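Local structure of desulfoferrodoxin (rbo) (Treponema pallidum subsp. pallidum str. Nichols, 1Y07) at residues Leu18-Pro23 against Lys87-Lys92; Val54-His59 against Asp110-Ala115; Val63-Val68 against His76-Val81. The protein is a superoxide reductase, which probably reduces superoxide to hydrogen peroxide at a mononuclear non-haem iron centre and belongs to the desulfoferrodoxin family. All coordinates share one frame; numbering follows the deposited sequence.

Contact 1: Leu18-Pro23 against Lys87-Lys92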
loop_
_atom_site.group_PDB
_atom_site.type_symbol
_atom_site.label_atom_id
_atom_site.label_comp_id
_atom_site.label_asym_id
_atom_site.label_seq_id
_atom_site.Cartn_x
_atom_site.Cartn_y
_atom_site.Cartn_z
ATOM N N LEU B 18 -4.332 -2.895 -5.467
ATOM C CA LEU B 18 -3.695 -1.593 -5.716
ATOM C C LEU B 18 -2.614 -1.821 -6.762
ATOM O O LEU B 18 -1.747 -2.651 -6.576
ATOM C CB LEU B 18 -3.094 -1.073 -4.372
ATOM C CG LEU B 18 -2.298 0.220 -4.200
ATOM C CD1 LEU B 18 -2.492 0.627 -2.762
ATOM C CD2 LEU B 18 -0.791 0.080 -4.465
ATOM N N GLY B 19 -2.698 -1.128 -7.888
ATOM C CA GLY B 19 -1.672 -1.165 -8.906
ATOM C C GLY B 19 -0.778 0.065 -8.914
ATOM O O GLY B 19 -1.227 1.192 -8.714
ATOM N N MET B 20 0.519 -0.171 -9.051
ATOM C CA MET B 20 1.484 0.916 -9.184
ATOM C C MET B 20 2.056 0.869 -10.612
ATOM O O MET B 20 2.670 -0.136 -11.016
ATOM C CB MET B 20 2.574 0.849 -8.111
ATOM C CG MET B 20 3.620 2.001 -8.259
ATOM S SD MET B 20 3.009 3.761 -8.087
ATOM C CE MET B 20 2.779 3.918 -6.277
ATOM N N ASP B 21 1.799 1.941 -11.373
ATOM C CA ASP B 21 2.192 2.043 -12.782
ATOM C C ASP B 21 1.648 0.917 -13.624
ATOM O O ASP B 21 2.324 0.353 -14.483
ATOM C CB ASP B 21 3.736 2.216 -12.913
ATOM C CG ASP B 21 4.178 3.539 -12.414
ATOM O OD1 ASP B 21 3.465 4.537 -12.623
ATOM O OD2 ASP B 21 5.212 3.678 -11.740
ATOM N N ALA B 22 0.415 0.537 -13.325
ATOM C CA ALA B 22 -0.338 -0.358 -14.192
ATOM C C ALA B 22 -0.442 0.298 -15.582
ATOM O O ALA B 22 -0.914 1.428 -15.738
ATOM C CB ALA B 22 -1.718 -0.570 -13.637
ATOM N N PRO B 23 -0.093 -0.449 -16.593
ATOM C CA PRO B 23 -0.384 -0.054 -17.973
ATOM C C PRO B 23 -1.882 0.128 -18.220
ATOM O O PRO B 23 -2.639 -0.646 -17.626
ATOM C CB PRO B 23 0.128 -1.236 -18.761
ATOM C CG PRO B 23 1.113 -1.853 -17.891
ATOM C CD PRO B 23 0.579 -1.749 -16.504
ATOM N N LYS B 87 8.079 9.009 -0.903
ATOM C CA LYS B 87 8.863 7.786 -0.600
ATOM C C LYS B 87 8.089 6.491 -0.694
ATOM O O LYS B 87 8.694 5.445 -0.762
ATOM C CB LYS B 87 9.556 7.887 0.772
ATOM C CG LYS B 87 10.423 9.104 0.880
ATOM C CD LYS B 87 11.582 9.148 -0.164
ATOM C CE LYS B 87 12.646 10.202 0.117
ATOM N NZ LYS B 87 13.639 9.638 1.105
ATOM N N GLY B 88 6.770 6.568 -0.708
ATOM C CA GLY B 88 5.943 5.393 -0.701
ATOM C C GLY B 88 4.445 5.588 -0.764
ATOM O O GLY B 88 3.935 6.596 -1.253
ATOM N N ILE B 89 3.727 4.566 -0.307
ATOM C CA ILE B 89 2.258 4.557 -0.300
ATOM C C ILE B 89 1.820 4.001 1.054
ATOM O O ILE B 89 2.560 3.216 1.680
ATOM C CB ILE B 89 1.594 3.738 -1.470
ATOM C CG1 ILE B 89 1.948 2.259 -1.425
ATOM C CG2 ILE B 89 1.863 4.406 -2.813
ATOM C CD1 ILE B 89 1.192 1.444 -2.383
ATOM N N GLN B 90 0.627 4.395 1.472
ATOM C CA GLN B 90 -0.036 3.842 2.642
ATOM C C GLN B 90 -1.512 3.659 2.365
ATOM O O GLN B 90 -2.089 4.359 1.550
ATOM C CB GLN B 90 0.055 4.783 3.827
ATOM C CG GLN B 90 1.468 5.170 4.110
ATOM C CD GLN B 90 1.648 5.744 5.565
ATOM O OE1 GLN B 90 1.084 5.232 6.472
ATOM N NE2 GLN B 90 2.448 6.806 5.698
ATOM N N LEU B 91 -2.115 2.706 3.050
ATOM C CA LEU B 91 -3.538 2.557 2.975
ATOM C C LEU B 91 -4.046 2.123 4.325
ATOM O O LEU B 91 -3.467 1.261 4.979
ATOM C CB LEU B 91 -3.938 1.629 1.837
ATOM C CG LEU B 91 -5.442 1.479 1.501
ATOM C CD1 LEU B 91 -5.656 1.081 0.048
ATOM C CD2 LEU B 91 -6.002 0.497 2.449
ATOM N N LYS B 92 -5.090 2.806 4.788
ATOM C CA LYS B 92 -5.779 2.417 6.011
ATOM C C LYS B 92 -7.263 2.327 5.763
ATOM O O LYS B 92 -7.882 3.243 5.196
ATOM C CB LYS B 92 -5.540 3.490 7.126
ATOM C CG LYS B 92 -4.111 3.533 7.655
ATOM C CD LYS B 92 -3.903 4.539 8.792
ATOM C CE LYS B 92 -2.662 4.267 9.605
ATOM N NZ LYS B 92 -2.542 5.115 10.738
#

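Contact 2: Val54-His59 against Asp110-Ala115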
loop_
_atom_site.group_PDB
_atom_site.type_symbol
_atom_site.label_atom_id
_atom_site.label_comp_id
_atom_site.label_asym_id
_atom_site.label_seq_id
_atom_site.Cartn_x
_atom_site.Cartn_y
_atom_site.Cartn_z
ATOM N N VAL B 54 -6.602 17.197 2.842
ATOM C CA VAL B 54 -5.339 16.826 3.472
ATOM C C VAL B 54 -4.846 17.953 4.386
ATOM O O VAL B 54 -4.848 19.113 4.008
ATOM C CB VAL B 54 -4.264 16.441 2.374
ATOM C CG1 VAL B 54 -2.952 16.035 2.998
ATOM C CG2 VAL B 54 -4.815 15.321 1.472
ATOM N N GLU B 55 -4.453 17.599 5.603
ATOM C CA GLU B 55 -4.018 18.567 6.615
ATOM C C GLU B 55 -2.759 18.025 7.267
ATOM O O GLU B 55 -2.812 17.039 7.990
ATOM C CB GLU B 55 -5.088 18.769 7.674
ATOM C CG GLU B 55 -6.356 19.430 7.168
ATOM C CD GLU B 55 -7.373 19.663 8.263
ATOM O OE1 GLU B 55 -7.198 19.140 9.401
ATOM O OE2 GLU B 55 -8.360 20.384 7.979
ATOM N N VAL B 56 -1.633 18.656 6.969
ATOM C CA VAL B 56 -0.350 18.225 7.477
ATOM C C VAL B 56 0.024 19.014 8.706
ATOM O O VAL B 56 -0.155 20.261 8.797
ATOM C CB VAL B 56 0.760 18.388 6.439
ATOM C CG1 VAL B 56 2.110 17.874 6.988
ATOM C CG2 VAL B 56 0.397 17.702 5.164
ATOM N N HIS B 57 0.532 18.295 9.680
ATOM C CA HIS B 57 1.227 18.890 10.757
ATOM C C HIS B 57 2.440 18.018 11.001
ATOM O O HIS B 57 2.294 16.921 11.489
ATOM C CB HIS B 57 0.314 18.920 11.934
ATOM C CG HIS B 57 0.958 18.542 13.232
ATOM N ND1 HIS B 57 0.639 17.364 13.875
ATOM C CD2 HIS B 57 1.796 19.227 14.071
ATOM C CE1 HIS B 57 1.305 17.302 15.011
ATOM N NE2 HIS B 57 2.019 18.416 15.159
ATOM N N GLY B 58 3.618 18.566 10.722
ATOM C CA GLY B 58 4.845 17.832 10.971
ATOM C C GLY B 58 4.887 16.623 10.147
ATOM O O GLY B 58 4.722 16.708 8.978
ATOM N N HIS B 59 5.000 15.496 10.813
ATOM C CA HIS B 59 5.237 14.248 10.114
ATOM C C HIS B 59 3.921 13.484 10.157
ATOM O O HIS B 59 3.940 12.295 9.867
ATOM C CB HIS B 59 6.459 13.508 10.746
ATOM C CG HIS B 59 7.776 14.257 10.585
ATOM N ND1 HIS B 59 8.867 14.060 11.413
ATOM C CD2 HIS B 59 8.133 15.270 9.748
ATOM C CE1 HIS B 59 9.846 14.887 11.065
ATOM N NE2 HIS B 59 9.432 15.626 10.047
ATOM N N ASP B 110 10.131 12.215 4.143
ATOM C CA ASP B 110 8.996 11.932 3.268
ATOM C C ASP B 110 8.120 13.157 3.215
ATOM O O ASP B 110 8.190 14.042 4.121
ATOM C CB ASP B 110 8.221 10.725 3.777
ATOM C CG ASP B 110 7.438 10.021 2.672
ATOM O OD1 ASP B 110 7.455 10.560 1.527
ATOM O OD2 ASP B 110 6.770 8.987 2.873
ATOM N N GLN B 111 7.391 13.292 2.105
ATOM C CA GLN B 111 6.420 14.366 1.931
ATOM C C GLN B 111 5.199 13.848 1.211
ATOM O O GLN B 111 5.322 12.965 0.363
ATOM C CB GLN B 111 7.022 15.554 1.125
ATOM C CG GLN B 111 8.275 16.123 1.762
ATOM C CD GLN B 111 8.946 17.197 0.978
ATOM O OE1 GLN B 111 8.975 18.353 1.420
ATOM N NE2 GLN B 111 9.563 16.836 -0.155
ATOM N N VAL B 112 4.025 14.356 1.552
ATOM C CA VAL B 112 2.794 13.873 0.921
ATOM C C VAL B 112 2.677 14.321 -0.523
ATOM O O VAL B 112 3.106 15.438 -0.848
ATOM C CB VAL B 112 1.568 14.344 1.719
ATOM C CG1 VAL B 112 1.372 15.800 1.600
ATOM C CG2 VAL B 112 0.318 13.639 1.248
ATOM N N LEU B 113 2.057 13.504 -1.383
ATOM C CA LEU B 113 1.731 13.885 -2.773
ATOM C C LEU B 113 0.237 13.950 -3.049
ATOM O O LEU B 113 -0.245 14.906 -3.650
ATOM C CB LEU B 113 2.372 12.942 -3.785
ATOM C CG LEU B 113 3.896 13.010 -3.876
ATOM C CD1 LEU B 113 4.411 11.926 -4.807
ATOM C CD2 LEU B 113 4.393 14.392 -4.354
ATOM N N GLU B 114 -0.509 12.934 -2.649
ATOM C CA GLU B 114 -1.916 12.802 -3.041
ATOM C C GLU B 114 -2.640 11.834 -2.124
ATOM O O GLU B 114 -2.060 10.886 -1.633
ATOM C CB GLU B 114 -2.036 12.322 -4.496
ATOM C CG GLU B 114 -3.444 12.376 -5.080
ATOM C CD GLU B 114 -3.459 12.326 -6.621
ATOM O OE1 GLU B 114 -4.420 12.850 -7.251
ATOM O OE2 GLU B 114 -2.506 11.778 -7.208
ATOM N N ALA B 115 -3.910 12.102 -1.896
ATOM C CA ALA B 115 -4.770 11.228 -1.122
ATOM C C ALA B 115 -5.901 10.741 -1.994
ATOM O O ALA B 115 -6.340 11.478 -2.867
ATOM C CB ALA B 115 -5.314 11.941 0.097
#

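Contact 3: Val63-Val68 against His76-Val81. With FE (Fe (III) ion), chain H.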
loop_
_atom_site.group_PDB
_atom_site.type_symbol
_atom_site.label_atom_id
_atom_site.label_comp_id
_atom_site.label_asym_id
_atom_site.label_seq_id
_atom_site.Cartn_x
_atom_site.Cartn_y
_atom_site.Cartn_z
ATOM N N VAL B 63 -6.328 12.962 6.892
ATOM C CA VAL B 63 -7.165 13.024 5.708
ATOM C C VAL B 63 -8.636 12.994 6.095
ATOM O O VAL B 63 -9.072 12.097 6.761
ATOM C CB VAL B 63 -6.902 11.883 4.745
ATOM C CG1 VAL B 63 -7.847 12.017 3.561
ATOM C CG2 VAL B 63 -5.400 11.884 4.316
ATOM N N LYS B 64 -9.403 13.999 5.670
ATOM C CA LYS B 64 -10.828 14.108 6.031
ATOM C C LYS B 64 -11.703 14.025 4.771
ATOM O O LYS B 64 -11.367 14.656 3.775
ATOM C CB LYS B 64 -11.154 15.447 6.708
ATOM C CG LYS B 64 -10.176 15.986 7.766
ATOM C CD LYS B 64 -10.680 17.344 8.267
ATOM C CE LYS B 64 -11.890 17.165 9.137
ATOM N NZ LYS B 64 -11.731 16.009 10.060
ATOM N N VAL B 65 -12.773 13.231 4.806
ATOM C CA VAL B 65 -13.576 12.989 3.613
ATOM C C VAL B 65 -14.847 13.729 3.890
ATOM O O VAL B 65 -15.666 13.323 4.733
ATOM C CB VAL B 65 -13.719 11.487 3.262
ATOM C CG1 VAL B 65 -14.498 11.279 1.931
ATOM C CG2 VAL B 65 -12.332 10.899 3.112
ATOM N N GLY B 66 -14.960 14.823 3.135
ATOM C CA GLY B 66 -15.486 16.042 3.625
ATOM C C GLY B 66 -14.600 17.265 3.839
ATOM O O GLY B 66 -13.923 17.387 4.870
ATOM N N SER B 67 -14.692 18.221 2.903
ATOM C CA SER B 67 -14.647 19.636 3.302
ATOM C C SER B 67 -15.833 19.852 4.275
ATOM O O SER B 67 -15.773 20.676 5.217
ATOM C CB SER B 67 -14.831 20.551 2.097
ATOM O OG SER B 67 -16.069 20.250 1.490
ATOM N N VAL B 68 -16.923 19.130 4.017
ATOM C CA VAL B 68 -17.809 18.711 5.102
ATOM C C VAL B 68 -17.987 17.138 5.142
ATOM O O VAL B 68 -17.879 16.465 4.121
ATOM C CB VAL B 68 -19.138 19.440 5.033
ATOM C CG1 VAL B 68 -18.947 20.998 5.225
ATOM C CG2 VAL B 68 -19.878 19.113 3.730
ATOM N N HIS B 76 -23.801 3.155 3.582
ATOM C CA HIS B 76 -23.074 4.213 2.910
ATOM C C HIS B 76 -21.922 4.725 3.773
ATOM O O HIS B 76 -22.130 5.386 4.797
ATOM C CB HIS B 76 -24.025 5.339 2.585
ATOM C CG HIS B 76 -23.479 6.335 1.628
ATOM N ND1 HIS B 76 -24.019 7.592 1.487
ATOM C CD2 HIS B 76 -22.442 6.265 0.754
ATOM C CE1 HIS B 76 -23.351 8.253 0.560
ATOM N NE2 HIS B 76 -22.382 7.474 0.105
ATOM N N TYR B 77 -20.698 4.406 3.361
ATOM C CA TYR B 77 -19.513 4.671 4.188
ATOM C C TYR B 77 -18.250 4.880 3.346
ATOM O O TYR B 77 -18.179 4.435 2.188
ATOM C CB TYR B 77 -19.295 3.496 5.150
ATOM C CG TYR B 77 -19.169 2.157 4.469
ATOM C CD1 TYR B 77 -17.929 1.687 4.081
ATOM C CD2 TYR B 77 -20.281 1.368 4.185
ATOM C CE1 TYR B 77 -17.790 0.461 3.422
ATOM C CE2 TYR B 77 -20.153 0.134 3.518
ATOM C CZ TYR B 77 -18.896 -0.313 3.146
ATOM O OH TYR B 77 -18.699 -1.526 2.507
ATOM N N ILE B 78 -17.257 5.538 3.941
ATOM C CA ILE B 78 -15.886 5.561 3.375
ATOM C C ILE B 78 -15.137 4.334 3.873
ATOM O O ILE B 78 -14.928 4.140 5.075
ATOM C CB ILE B 78 -15.120 6.835 3.779
ATOM C CG1 ILE B 78 -15.914 8.104 3.423
ATOM C CG2 ILE B 78 -13.758 6.833 3.115
ATOM C CD1 ILE B 78 -16.461 8.106 1.994
ATOM N N ALA B 79 -14.679 3.526 2.937
ATOM C CA ALA B 79 -14.066 2.234 3.239
ATOM C C ALA B 79 -12.622 2.373 3.646
ATOM O O ALA B 79 -12.175 1.741 4.601
ATOM C CB ALA B 79 -14.152 1.367 2.059
ATOM N N TRP B 80 -11.894 3.210 2.930
ATOM C CA TRP B 80 -10.453 3.333 3.130
ATOM C C TRP B 80 -9.956 4.639 2.520
ATOM O O TRP B 80 -10.644 5.266 1.690
ATOM C CB TRP B 80 -9.688 2.086 2.596
ATOM C CG TRP B 80 -9.972 1.676 1.143
ATOM C CD1 TRP B 80 -10.713 0.607 0.736
ATOM C CD2 TRP B 80 -9.490 2.302 -0.062
ATOM N NE1 TRP B 80 -10.756 0.534 -0.641
ATOM C CE2 TRP B 80 -10.019 1.560 -1.164
ATOM C CE3 TRP B 80 -8.707 3.439 -0.335
ATOM C CZ2 TRP B 80 -9.782 1.919 -2.480
ATOM C CZ3 TRP B 80 -8.468 3.792 -1.652
ATOM C CH2 TRP B 80 -8.975 3.021 -2.703
ATOM N N VAL B 81 -8.761 5.032 2.928
ATOM C CA VAL B 81 -8.037 6.163 2.389
ATOM C C VAL B 81 -6.633 5.650 2.076
ATOM O O VAL B 81 -6.037 4.912 2.890
ATOM C CB VAL B 81 -7.946 7.349 3.405
ATOM C CG1 VAL B 81 -7.003 8.428 2.912
ATOM C CG2 VAL B 81 -9.356 7.886 3.693
HETATM FE FE FE H . -20.653 8.104 -0.941
#

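Contact 1: Leu18-Pro23 against Lys87-Lys92
Leu18 and Ile89 reach toward each other tip to tip, and their meeting is the dense part of this contact: Leu18 CD1 lies 3.8 Å from Ile89 CD1. Leu18 CD2 is modelled closer still, too close to be trusted. Ile89 works with both branches. Its CG1 sits between the backbone N and the carbonyl carbon (chi1 62°) and carries CD1 to Leu18, while CG2 serves Met20. Met20 leaves its strand extended, then bends at chi2 and chi3, so that it slides past Ile89 and brings CE to 3.6 Å from Ile89 CG2. Packing thins at the other end, where Leu18 CD1 and Leu91 CD1 are 4.3 Å apart. On the solvent side Asp21 and Lys87 are exposed and stay clear of each other, Lys87 NZ forming a salt bridge with Asp109. Strands 18-20 and 88-92 run antiparallel at 172° but 10.8 Å apart, too far for a shared ladder. Leu5 fills in against Leu18, Met20 and Ile89, and Phe16 of the second subunit packs on Leu18 and Met20. Both strands also join antiparallel ladders with that subunit. Because the closest pairs are all methyl on methyl, cohesion here between the N-terminal hairpin and the larger domain is hydrophobic rather than directional.

Contact 2: Val54-His59 against Asp110-Ala115
Val54 holds CG1 anti to its backbone N (chi1 -179°), which turns CG2 toward Ala115 and sets Val54 CG2 3.7 Å from Ala115 CB. Val112 is rotated differently: CG1 stands between the backbone N and the carbonyl carbon (chi1 69°) and points to Val56, while CG2 is directed to Val54. These residues close one end of a beta sandwich of the immunoglobulin-like E-set type, in which strand 54-57, at the border of one sheet, faces strand 112-115 of the other. The axes cross at 151° and come within 9.2 Å, a spacing bridged by side chains alone. Val112 and Ala115 both look inward although three residues apart, because a classic beta bulge at Leu113 and Glu114, opposite Lys84, inserts an extra residue between them. Val54 meets both, its CG1 lying 4.4 Å from Val112 CG2. Toward the solvent side the fit is looser. Val56 and Val112 slide past each other in opposite directions, touching through Val56 CG2 and Val112 CG1 at 4.2 Å, and Val56 is exposed. Val61 and Leu83, from the adjoining strands, extend the apolar layer inward. Just ahead of the bulged strand the carboxylate of Asp110 reaches the neighbouring hairpin, OD2 bonding Thr85 OG1 and OD1 bonding Lys87 N; Asp110 OD1 also takes a weak, bent bond from Gln111 N at 2.8 Å.

Contact 3: Val63-Val68 against His76-Val81
The iron(III) ion is gripped by His76 NE2 at 2.1 Å, together with His50 NE2, His70 NE2, His122 ND1 and Cys119 SG. The His76 ring meets the metal head-on: CD2 and CE1, the carbons flanking NE2, are each 3.1 Å from the iron. Its CG is anti to the backbone N (chi1 -167°), swinging the imidazole out from the chain toward the ion, where it packs edge-to-face with the ring of His70. The backbone behind it is tied down through His76 O to Thr73 OG1, and Tyr77 N is hydrogen-bonded to Asn120 OD1. Four histidines and one cysteine on a single iron make up the characteristic centre of superoxide reductases, mounted here at the end of an immunoglobulin-like beta sandwich. Beside the site the two sheets meet through Val65 and Ile78, which approach tip to tip with Val65 CG1 3.7 Å from Ile78 CD1 and 3.8 Å from Ile78 CG1. Ile78 also touches His70 and Cys119, so through Ile78 this apolar pair borders two of the iron ligands. Helix-like backbone angles at Ala79 interrupt the extended chain, and Val81 as well as Ile78 therefore faces strand 63-65. Farther from the metal Val81 CG1 reaches Val63 CG1 at 3.7 Å, while Val81 CG2 lies 4.3 Å from Val65 CG2. Trp80 takes the other side of its strand, its indole stacked with the ring of Phe16 of the same chain.

Contacts 2 and 3 span the same sandwich, their centres about 16 Å apart, and meet inside it where Ala115 CB lies 4.2 Å from Val63 CG2. Contact 1 is on the outer face of the sheet that holds strands 78-85 and 88-93 and ties the N-terminal hairpin to it. These two strands are neighbours, and Lys92 N probably bonds Val81 O at 3.0 Å, joining contact 1 to contact 3. A similar probable bond, Lys87 N to Asp110 OD1 at 2.9 Å, links contact 1 to contact 2. Contact 3 alone carries an iron ligand; Ala115 of contact 2 has its side chain about 12 Å from that of the ligand His50, and contact 1 lies away from the site.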